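Local coordinates for protein glucosidase 2 subunit beta (Schizosaccharomyces pombe, PDB 4XQM) that recognises mannose-rich N-glycans through this lectin (MRH) domain, as the beta subunit of the endoplasmic reticulum glucosidase that trims glucose from immature glycoproteins, at residues K5-K10 with M87-A92; Y18-Y23 with N70-V75. All coordinates share one frame; numbering follows the deposited sequence.

Contact 1: K5-K10 with M87-A92; sequences KGMETK and MKSPAA
T9 and M87 reach toward each other tip to tip, and the terminal methyl of the methionine does the touching. M87 runs extended as far as its sulfur and then bends (chi3 62°), which sets CE against the branched end of the threonine: M87 CE lies 3.5 Å from T9 OG1 and 4.0 Å from T9 CG2. CE thus rests at the fork of the threonine, close to CB as well as to both branches.

The second meeting is looser. M7 holds CG opposite its backbone N (chi1 -177°) and projects across to S89 and A91, where M7 SD comes 4.1 Å from S89 OG and 4.5 Å from A91 CB. The serine oxygen is already engaged: S89 OG accepts from A91 N at 3.0 Å, forming an ST turn that leads into the 3-10 segment 90-92, and it also hydrogen-bonds N70 OD1. M7 packs against a hydroxyl held by two polar partners.

With CA atoms of T9 and M87 9.0 Å apart, the strands face each other through their side chains. V20 and V62 also touch M87, extending the apolar layer. Such packing between opposed layers of strands is characteristic of the flattened beta-barrel of the mannose 6-phosphate receptor homology fold.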
ATOM      1  N   LYS A   5       1.385  13.107  -3.107  1.00 13.99           N
ATOM      2  CA  LYS A   5       0.172  12.779  -2.345  1.00 12.92           C
ATOM      3  C   LYS A   5      -1.035  12.664  -3.275  1.00 14.83           C
ATOM      4  O   LYS A   5      -1.317  13.567  -4.084  1.00 15.41           O
ATOM      5  CB  LYS A   5      -0.122  13.819  -1.262  1.00 15.22           C
ATOM      6  CG  LYS A   5      -1.405  13.524  -0.459  1.00 15.30           C
ATOM      7  CD  LYS A   5      -1.517  14.427   0.766  1.00 18.47           C
ATOM      8  CE  LYS A   5      -2.780  14.133   1.573  1.00 19.87           C
ATOM      9  NZ  LYS A   5      -4.021  14.466   0.816  1.00 19.25           N
ATOM     10  N   GLY A   6      -1.749  11.548  -3.162  1.00 13.27           N
ATOM     11  CA  GLY A   6      -2.919  11.318  -3.989  1.00 15.84           C
ATOM     12  C   GLY A   6      -2.633  10.515  -5.241  1.00 13.76           C
ATOM     13  O   GLY A   6      -3.554  10.115  -5.954  1.00 14.24           O
ATOM     14  N   MET A   7      -1.356  10.277  -5.529  1.00 13.93           N
ATOM     15  CA  MET A   7      -0.990   9.447  -6.671  1.00 14.54           C
ATOM     16  C   MET A   7      -1.462   8.008  -6.438  1.00 13.03           C
ATOM     17  O   MET A   7      -1.168   7.404  -5.397  1.00 10.97           O
ATOM     18  CB  MET A   7       0.518   9.488  -6.868  1.00 18.43           C
ATOM     19  CG  MET A   7       1.032   8.725  -8.068  1.00 18.70           C
ATOM     20  SD  MET A   7       2.815   8.974  -8.244  1.00 19.89           S
ATOM     21  CE  MET A   7       2.919  10.748  -8.405  1.00 23.85           C
ATOM     22  N   GLU A   8      -2.215   7.476  -7.399  1.00 13.49           N
ATOM     23  CA  GLU A   8      -2.858   6.163  -7.257  1.00 12.21           C
ATOM     24  C   GLU A   8      -2.265   5.107  -8.192  1.00 14.40           C
ATOM     25  O   GLU A   8      -2.069   5.357  -9.385  1.00 14.78           O
ATOM     26  CB  GLU A   8      -4.359   6.297  -7.539  1.00 15.17           C
ATOM     27  CG  GLU A   8      -5.108   4.979  -7.705  1.00 24.30           C
ATOM     28  CD  GLU A   8      -6.547   5.188  -8.139  1.00 29.01           C
ATOM     29  OE1 GLU A   8      -7.300   5.860  -7.403  1.00 31.16           O
ATOM     30  OE2 GLU A   8      -6.915   4.691  -9.229  1.00 31.53           O
ATOM     31  N   THR A   9      -2.004   3.919  -7.648  1.00 11.06           N
ATOM     32  CA  THR A   9      -1.596   2.769  -8.456  1.00 13.05           C
ATOM     33  C   THR A   9      -2.536   1.605  -8.133  1.00 13.62           C
ATOM     34  O   THR A   9      -2.833   1.354  -6.961  1.00 13.28           O
ATOM     35  CB  THR A   9      -0.152   2.351  -8.139  1.00 11.16           C
ATOM     36  OG1 THR A   9       0.719   3.483  -8.302  1.00 11.98           O
ATOM     37  CG2 THR A   9       0.312   1.235  -9.068  1.00 12.90           C
ATOM     38  N   LYS A  10      -3.014   0.912  -9.165  1.00 12.92           N
ATOM     39  CA  LYS A  10      -3.929  -0.211  -8.978  1.00 13.42           C
ATOM     40  C   LYS A  10      -3.387  -1.462  -9.657  1.00 12.93           C
ATOM     41  O   LYS A  10      -2.729  -1.394 -10.707  1.00 13.98           O
ATOM     42  CB  LYS A  10      -5.313   0.110  -9.559  1.00 16.33           C
ATOM     43  CG  LYS A  10      -6.086   1.212  -8.842  1.00 21.88           C
ATOM     44  CD  LYS A  10      -7.464   1.394  -9.498  1.00 25.83           C
ATOM     45  CE  LYS A  10      -7.345   1.314 -11.020  1.00 30.06           C
ATOM     46  NZ  LYS A  10      -8.635   1.533 -11.735  1.00 40.76           N
ATOM     47  N   MET A  87       6.435  -1.825  -4.402  1.00 11.79           N
ATOM     48  CA  MET A  87       6.089  -0.999  -5.554  1.00  9.93           C
ATOM     49  C   MET A  87       7.304  -0.392  -6.232  1.00  9.11           C
ATOM     50  O   MET A  87       8.350  -0.247  -5.619  1.00 10.60           O
ATOM     51  CB  MET A  87       5.186   0.164  -5.122  1.00 12.49           C
ATOM     52  CG  MET A  87       3.896  -0.237  -4.458  1.00 12.86           C
ATOM     53  SD  MET A  87       2.847   1.205  -4.173  1.00 12.97           S
ATOM     54  CE  MET A  87       2.568   1.781  -5.848  1.00 12.63           C
ATOM     55  N   LYS A  88       7.138  -0.024  -7.497  1.00 10.86           N
ATOM     56  CA  LYS A  88       8.047   0.901  -8.168  1.00 11.47           C
ATOM     57  C   LYS A  88       7.275   2.162  -8.520  1.00 11.43           C
ATOM     58  O   LYS A  88       6.053   2.106  -8.751  1.00 11.82           O
ATOM     59  CB  LYS A  88       8.660   0.254  -9.415  1.00 12.67           C
ATOM     60  CG  LYS A  88       9.746  -0.756  -9.043  1.00 16.04           C
ATOM     61  CD  LYS A  88       9.726  -2.021  -9.882  1.00 30.45           C
ATOM     62  CE  LYS A  88      10.204  -1.790 -11.291  1.00 32.43           C
ATOM     63  NZ  LYS A  88      10.933  -2.997 -11.834  1.00 27.90           N
ATOM     64  N   SER A  89       7.969   3.300  -8.543  1.00 10.70           N
ATOM     65  CA  SER A  89       7.327   4.578  -8.853  1.00 13.38           C
ATOM     66  C   SER A  89       8.372   5.648  -9.096  1.00 11.10           C
ATOM     67  O   SER A  89       9.390   5.685  -8.395  1.00 10.65           O
ATOM     68  CB  SER A  89       6.430   5.048  -7.702  1.00 14.01           C
ATOM     69  OG  SER A  89       5.934   6.351  -7.975  1.00 11.93           O
ATOM     70  N   PRO A  90       8.125   6.524 -10.080  1.00 11.44           N
ATOM     71  CA  PRO A  90       9.004   7.685 -10.263  1.00 12.38           C
ATOM     72  C   PRO A  90       9.042   8.567  -9.016  1.00 13.96           C
ATOM     73  O   PRO A  90      10.012   9.300  -8.836  1.00 14.74           O
ATOM     74  CB  PRO A  90       8.355   8.445 -11.427  1.00 18.09           C
ATOM     75  CG  PRO A  90       7.571   7.419 -12.165  1.00 18.26           C
ATOM     76  CD  PRO A  90       7.080   6.447 -11.117  1.00 12.69           C
ATOM     77  N   ALA A  91       8.027   8.482  -8.154  1.00 13.59           N
ATOM     78  CA  ALA A  91       8.020   9.248  -6.903  1.00 14.22           C
ATOM     79  C   ALA A  91       9.248   8.946  -6.046  1.00 15.10           C
ATOM     80  O   ALA A  91       9.690   9.791  -5.253  1.00 16.69           O
ATOM     81  CB  ALA A  91       6.771   8.961  -6.111  1.00 13.97           C
ATOM     82  N   ALA A  92       9.792   7.742  -6.208  1.00 11.54           N
ATOM     83  CA  ALA A  92      10.899   7.274  -5.381  1.00 12.13           C
ATOM     84  C   ALA A  92      12.244   7.524  -6.056  1.00 15.33           C
ATOM     85  O   ALA A  92      13.290   7.119  -5.545  1.00 13.63           O
ATOM     86  CB  ALA A  92      10.733   5.795  -5.052  1.00 12.56           C
TER

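Contact 2: Y18-Y23 with N70-V75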
ATOM      1  N   TYR A  18      -6.201  -4.193  -5.751  1.00 11.78           N
ATOM      2  CA  TYR A  18      -5.424  -3.437  -4.777  1.00 11.77           C
ATOM      3  C   TYR A  18      -5.218  -2.027  -5.290  1.00 12.25           C
ATOM      4  O   TYR A  18      -4.925  -1.825  -6.471  1.00 11.76           O
ATOM      5  CB  TYR A  18      -4.076  -4.115  -4.521  1.00 10.23           C
ATOM      6  CG  TYR A  18      -4.177  -5.353  -3.656  1.00  9.33           C
ATOM      7  CD1 TYR A  18      -4.255  -5.255  -2.267  1.00  9.44           C
ATOM      8  CD2 TYR A  18      -4.199  -6.621  -4.223  1.00 11.52           C
ATOM      9  CE1 TYR A  18      -4.359  -6.394  -1.467  1.00 11.02           C
ATOM     10  CE2 TYR A  18      -4.293  -7.770  -3.433  1.00 10.38           C
ATOM     11  CZ  TYR A  18      -4.362  -7.650  -2.061  1.00 10.07           C
ATOM     12  OH  TYR A  18      -4.459  -8.778  -1.277  1.00 13.27           O
ATOM     13  N   LYS A  19      -5.382  -1.056  -4.401  1.00 11.82           N
ATOM     14  CA  LYS A  19      -5.238   0.343  -4.757  1.00 13.88           C
ATOM     15  C   LYS A  19      -4.406   1.027  -3.697  1.00 13.76           C
ATOM     16  O   LYS A  19      -4.790   1.061  -2.519  1.00 15.85           O
ATOM     17  CB  LYS A  19      -6.609   0.997  -4.857  1.00 14.37           C
ATOM     18  CG  LYS A  19      -6.600   2.477  -5.148  1.00 22.13           C
ATOM     19  CD  LYS A  19      -8.049   2.959  -5.255  1.00 29.42           C
ATOM     20  CE  LYS A  19      -8.895   1.987  -6.096  1.00 30.26           C
ATOM     21  NZ  LYS A  19     -10.359   2.295  -6.058  1.00 41.86           N
ATOM     22  N   VAL A  20      -3.245   1.534  -4.107  1.00 10.07           N
ATOM     23  CA  VAL A  20      -2.383   2.295  -3.213  1.00 11.63           C
ATOM     24  C   VAL A  20      -2.454   3.755  -3.615  1.00 11.24           C
ATOM     25  O   VAL A  20      -2.213   4.093  -4.777  1.00 11.91           O
ATOM     26  CB  VAL A  20      -0.905   1.842  -3.296  1.00  9.12           C
ATOM     27  CG1 VAL A  20      -0.015   2.748  -2.438  1.00 10.63           C
ATOM     28  CG2 VAL A  20      -0.772   0.379  -2.853  1.00 10.99           C
ATOM     29  N   VAL A  21      -2.815   4.607  -2.660  1.00 12.63           N
ATOM     30  CA  VAL A  21      -2.769   6.047  -2.872  1.00 10.57           C
ATOM     31  C   VAL A  21      -1.712   6.640  -1.938  1.00 11.49           C
ATOM     32  O   VAL A  21      -1.852   6.594  -0.709  1.00 11.20           O
ATOM     33  CB  VAL A  21      -4.129   6.698  -2.626  1.00 12.22           C
ATOM     34  CG1 VAL A  21      -4.071   8.157  -3.049  1.00 13.69           C
ATOM     35  CG2 VAL A  21      -5.192   5.986  -3.421  1.00 13.59           C
ATOM     36  N   PHE A  22      -0.647   7.190  -2.515  1.00 10.82           N
ATOM     37  CA  PHE A  22       0.466   7.680  -1.691  1.00 11.02           C
ATOM     38  C   PHE A  22       0.004   8.734  -0.678  1.00 12.46           C
ATOM     39  O   PHE A  22      -0.691   9.690  -1.038  1.00 12.76           O
ATOM     40  CB  PHE A  22       1.605   8.238  -2.557  1.00 10.44           C
ATOM     41  CG  PHE A  22       2.336   7.194  -3.377  1.00 11.31           C
ATOM     42  CD1 PHE A  22       2.458   5.878  -2.933  1.00 11.89           C
ATOM     43  CD2 PHE A  22       2.923   7.548  -4.591  1.00 12.17           C
ATOM     44  CE1 PHE A  22       3.153   4.926  -3.705  1.00 10.66           C
ATOM     45  CE2 PHE A  22       3.607   6.612  -5.358  1.00 11.36           C
ATOM     46  CZ  PHE A  22       3.724   5.306  -4.921  1.00 11.46           C
ATOM     47  N   TYR A  23       0.369   8.521   0.590  1.00  9.90           N
ATOM     48  CA  TYR A  23       0.097   9.459   1.682  1.00 11.61           C
ATOM     49  C   TYR A  23      -1.385   9.621   2.001  1.00 13.70           C
ATOM     50  O   TYR A  23      -1.777  10.546   2.719  1.00 16.21           O
ATOM     51  CB  TYR A  23       0.735  10.827   1.406  1.00 12.24           C
ATOM     52  CG  TYR A  23       2.242  10.792   1.313  1.00 12.42           C
ATOM     53  CD1 TYR A  23       2.997  10.009   2.179  1.00 13.29           C
ATOM     54  CD2 TYR A  23       2.912  11.525   0.345  1.00 16.25           C
ATOM     55  CE1 TYR A  23       4.390   9.981   2.089  1.00 15.00           C
ATOM     56  CE2 TYR A  23       4.284  11.507   0.255  1.00 13.99           C
ATOM     57  CZ  TYR A  23       5.023  10.739   1.117  1.00 13.23           C
ATOM     58  OH  TYR A  23       6.395  10.723   1.004  1.00 15.99           O
ATOM     59  N   ASN A  70       4.623   3.783 -12.300  1.00 14.28           N
ATOM     60  CA  ASN A  70       3.947   3.258 -11.106  1.00 12.60           C
ATOM     61  C   ASN A  70       3.505   1.807 -11.297  1.00 13.75           C
ATOM     62  O   ASN A  70       2.835   1.478 -12.279  1.00 15.39           O
ATOM     63  CB  ASN A  70       2.709   4.093 -10.775  1.00 11.87           C
ATOM     64  CG  ASN A  70       3.048   5.473 -10.287  1.00 14.60           C
ATOM     65  OD1 ASN A  70       4.145   5.717  -9.772  1.00 13.54           O
ATOM     66  ND2 ASN A  70       2.095   6.391 -10.417  1.00 16.77           N
ATOM     67  N   GLU A  71       3.871   0.952 -10.348  1.00 11.54           N
ATOM     68  CA  GLU A  71       3.581  -0.473 -10.441  1.00 13.20           C
ATOM     69  C   GLU A  71       3.500  -1.096  -9.046  1.00 12.37           C
ATOM     70  O   GLU A  71       4.343  -0.820  -8.188  1.00 11.45           O
ATOM     71  CB  GLU A  71       4.690  -1.159 -11.249  1.00 16.53           C
ATOM     72  CG  GLU A  71       4.672  -2.682 -11.199  1.00 24.55           C
ATOM     73  CD  GLU A  71       5.887  -3.312 -11.883  1.00 26.47           C
ATOM     74  OE1 GLU A  71       5.937  -4.560 -11.967  1.00 33.62           O
ATOM     75  OE2 GLU A  71       6.790  -2.564 -12.330  1.00 27.02           O
ATOM     76  N   ILE A  72       2.472  -1.915  -8.815  1.00 10.64           N
ATOM     77  CA  ILE A  72       2.458  -2.767  -7.632  1.00  9.81           C
ATOM     78  C   ILE A  72       3.160  -4.062  -8.037  1.00 11.74           C
ATOM     79  O   ILE A  72       2.662  -4.809  -8.881  1.00 11.12           O
ATOM     80  CB  ILE A  72       1.020  -3.035  -7.136  1.00  9.95           C
ATOM     81  CG1 ILE A  72       0.408  -1.745  -6.569  1.00 11.60           C
ATOM     82  CG2 ILE A  72       0.987  -4.146  -6.081  1.00 10.78           C
ATOM     83  CD1 ILE A  72      -1.088  -1.872  -6.225  1.00 13.88           C
ATOM     84  N   VAL A  73       4.343  -4.284  -7.468  1.00 11.10           N
ATOM     85  CA  VAL A  73       5.198  -5.418  -7.830  1.00 11.72           C
ATOM     86  C   VAL A  73       4.678  -6.694  -7.190  1.00 12.33           C
ATOM     87  O   VAL A  73       4.586  -7.722  -7.852  1.00 10.80           O
ATOM     88  CB  VAL A  73       6.667  -5.155  -7.421  1.00 11.54           C
ATOM     89  CG1 VAL A  73       7.526  -6.400  -7.617  1.00 16.49           C
ATOM     90  CG2 VAL A  73       7.217  -4.000  -8.250  1.00 14.74           C
ATOM     91  N   SER A  74       4.325  -6.622  -5.906  1.00 11.45           N
ATOM     92  CA  SER A  74       3.787  -7.780  -5.194  1.00 10.69           C
ATOM     93  C   SER A  74       2.993  -7.373  -3.964  1.00 11.32           C
ATOM     94  O   SER A  74       3.235  -6.310  -3.383  1.00 11.43           O
ATOM     95  CB  SER A  74       4.912  -8.740  -4.783  1.00 11.82           C
ATOM     96  OG  SER A  74       5.834  -8.115  -3.900  1.00 13.11           O
ATOM     97  N   VAL A  75       2.046  -8.229  -3.584  1.00 10.64           N
ATOM     98  CA  VAL A  75       1.397  -8.144  -2.286  1.00 11.06           C
ATOM     99  C   VAL A  75       1.612  -9.460  -1.556  1.00 12.80           C
ATOM    100  O   VAL A  75       1.321 -10.524  -2.104  1.00 14.33           O
ATOM    101  CB  VAL A  75      -0.116  -7.870  -2.413  1.00 12.49           C
ATOM    102  CG1 VAL A  75      -0.776  -7.933  -1.038  1.00 13.28           C
ATOM    103  CG2 VAL A  75      -0.373  -6.519  -3.076  1.00 11.67           C
TER
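Strands 18-21 and 71-75 pass each other at 122° between their N-to-C directions, with a closest axis approach of 9.0 Å. The nearest CA atoms, those of V20 and I72, are 8.3 Å apart, so side chains fill the interval. A classic beta bulge, in which V73 and S74 both face K86, interrupts the strict alternation of strand 71-77; I72 and V75, three residues apart, consequently both point toward strand 18-21.

V75 lies over one face of the Y18 ring. Its CG2 sits almost exactly on the ring normal, 3.9 Å from the centroid of the Y18 ring and 7° off that normal, a CH-pi contact. The other methyl is displaced toward the phenol end, with V75 CG1 3.7 Å from Y18 CZ and 3.8 Å from Y18 OH. The forked valine thus spans the ring from its centre to its oxygen.

I72 works from nearer the backbone. Its outer arm is extended (chi2 172°), carrying CD1 in between Y18 and V20: I72 CD1 is 4.1 Å from V20 CG2 and 3.8 Å from the Y18 carbonyl O. It also touches the tyrosine CB.

The chemistry is almost wholly dispersive: methyl groups against a ring and against one another. Among the side chains that meet, the polar end is Y18 OH, which hydrogen-bonds Q28 NE2 of a mannose-pocket residue. The ring is consequently held over its face by V75 and at its hydroxyl by Q28, consistent with a second-shell role behind the sugar site.

Overall arrangement
Each contact takes one strand from the neighbours 8-13 and 16-21 and one from the neighbours 71-77 and 82-89, and the contact centres are 7 Å apart. A backbone pair, T9 N to V20 O at 2.9 Å, links 8-13 to 16-21; the S89 OG to N70 OD1 bond, 2.6 Å, ties residues 87-92 to 70-75. N70 bridges the layers as well, N70 CB packing 3.2 Å from T9 OG1. The two contacts differ in their relation to the ligand: the Y18 side chain of contact 2 is about 5 Å from the bound mannose, and its strands carry the pocket residues Y16 and E77, whereas contact 1 contributes no residue to the pocket.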